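Local coordinates for protein SusD homolog (Bacteroides thetaiotaomicron, PDB 3SGH) that probably binds glycans at the bacterial cell surface as a SusD-like outer-membrane lipoprotein, at residues T142-H145 with A146-D150. Residues are numbered along the deposited sequence; the frame is centred on the assembly and turned at random.
Sequences TVWH and AMFDD
The indole of Trp144 carries the terminal methyl of selenomethionine Met147 on one face. Met147 CE stands 4.0 Å from the centroid of the six-membered ring and 21° off its normal, a CH-pi contact displaced toward the rim. Phe148 CE2 comes in obliquely, 4.5 Å from Trp144 CE3, a loose apolar contact, and Trp491 meets the indole with its own ring plane steeply inclined. His145 CA sits at the edge of the Phe148 ring, while Trp144 O comes in obliquely, 3.1 Å from Phe148 CD2. The same phenyl ring also touches Met195 and Ile199; with only an alanine here, its contact with Trp144 would be lost, and those two residues would probably be left without this apolar partner. The imidazole of His145 stacks on Tyr206, and its NE2 is hydrogen-bonded to Glu203 OE1. What bends Met147 CE back over the indole is the turn at the end of its chain, chi3 -68°, after an extended stretch. The Val143 side chain runs next to that of Met147, and its CG2 branch meets Met147 CE at 4.0 Å. Four consecutive i to i+4 backbone bonds fix the spacing of these side chains; Phe148 N to Trp144 O, for instance, is 3.0 Å with an N-H...O angle of 167°. Helix 140-162 thus turns its Trp144-Met147-Phe148 face to helices 100-120 and 181-198, an i, i+3, i+4 apolar pattern characteristic of helix-on-helix packing in the alpha-alpha superhelix of this TPR-clan SusD-like fold.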
# COMPACT_ATOMS: atom_id res chain seq x y z
N THR A 142 5.16 19.58 -5.67
CA THR A 142 5.78 20.28 -4.56
C THR A 142 5.84 19.40 -3.34
O THR A 142 6.87 19.33 -2.67
CB THR A 142 5.02 21.61 -4.26
OG1 THR A 142 5.20 22.50 -5.38
CG2 THR A 142 5.54 22.27 -3.00
N VAL A 143 4.73 18.71 -3.05
CA VAL A 143 4.72 17.85 -1.85
C VAL A 143 5.64 16.64 -2.03
O VAL A 143 6.34 16.29 -1.11
CB VAL A 143 3.30 17.44 -1.36
CG1 VAL A 143 2.54 16.56 -2.37
CG2 VAL A 143 3.40 16.78 -0.02
N TRP A 144 5.67 16.01 -3.20
CA TRP A 144 6.59 14.89 -3.38
C TRP A 144 8.04 15.35 -3.18
O TRP A 144 8.80 14.70 -2.48
CB TRP A 144 6.36 14.24 -4.74
CG TRP A 144 5.14 13.30 -4.70
CD1 TRP A 144 3.87 13.60 -5.11
CD2 TRP A 144 5.07 11.96 -4.17
NE1 TRP A 144 3.05 12.55 -4.92
CE2 TRP A 144 3.74 11.53 -4.31
CE3 TRP A 144 6.01 11.11 -3.60
CZ2 TRP A 144 3.32 10.26 -3.93
CZ3 TRP A 144 5.58 9.85 -3.17
CH2 TRP A 144 4.25 9.45 -3.33
N HIS A 145 8.41 16.46 -3.80
CA HIS A 145 9.79 16.98 -3.63
C HIS A 145 10.10 17.38 -2.19
O HIS A 145 11.18 17.02 -1.65
CB HIS A 145 10.06 18.13 -4.59
CG HIS A 145 10.24 17.70 -6.01
ND1 HIS A 145 11.10 18.33 -6.88
CD2 HIS A 145 9.63 16.74 -6.74
CE1 HIS A 145 11.03 17.76 -8.07
NE2 HIS A 145 10.14 16.79 -8.01
N ALA A 146 9.16 18.07 -1.53
CA ALA A 146 9.29 18.42 -0.13
C ALA A 146 9.48 17.19 0.76
O ALA A 146 10.31 17.23 1.66
CB ALA A 146 8.09 19.22 0.38
N MSE A 147 8.70 16.13 0.50
CA MSE A 147 8.80 14.89 1.28
C MSE A 147 10.14 14.21 1.06
O MSE A 147 10.74 13.73 2.03
CB MSE A 147 7.61 13.93 1.04
CG MSE A 147 6.31 14.45 1.52
SE MSE A 147 4.89 13.15 1.40
CE MSE A 147 4.83 13.13 -0.55
N PHE A 148 10.65 14.17 -0.17
CA PHE A 148 12.02 13.66 -0.42
C PHE A 148 13.07 14.47 0.39
O PHE A 148 13.96 13.89 1.01
CB PHE A 148 12.40 13.68 -1.92
CG PHE A 148 11.86 12.51 -2.73
CD1 PHE A 148 12.37 11.24 -2.54
CD2 PHE A 148 10.83 12.69 -3.67
CE1 PHE A 148 11.90 10.16 -3.23
CE2 PHE A 148 10.37 11.62 -4.39
CZ PHE A 148 10.90 10.34 -4.18
N ASP A 149 12.92 15.79 0.38
CA ASP A 149 13.82 16.65 1.17
C ASP A 149 13.81 16.32 2.67
O ASP A 149 14.87 16.23 3.30
CB ASP A 149 13.53 18.14 0.93
CG ASP A 149 13.81 18.56 -0.52
OD1 ASP A 149 14.52 17.84 -1.24
OD2 ASP A 149 13.29 19.63 -0.92
N ASP A 150 12.62 16.14 3.25
CA ASP A 150 12.53 15.89 4.68
C ASP A 150 13.07 14.48 4.97
O ASP A 150 13.75 14.24 5.98
CB ASP A 150 11.09 16.04 5.14
CG ASP A 150 10.66 17.52 5.25
OD1 ASP A 150 11.53 18.41 5.32
OD2 ASP A 150 9.45 17.77 5.30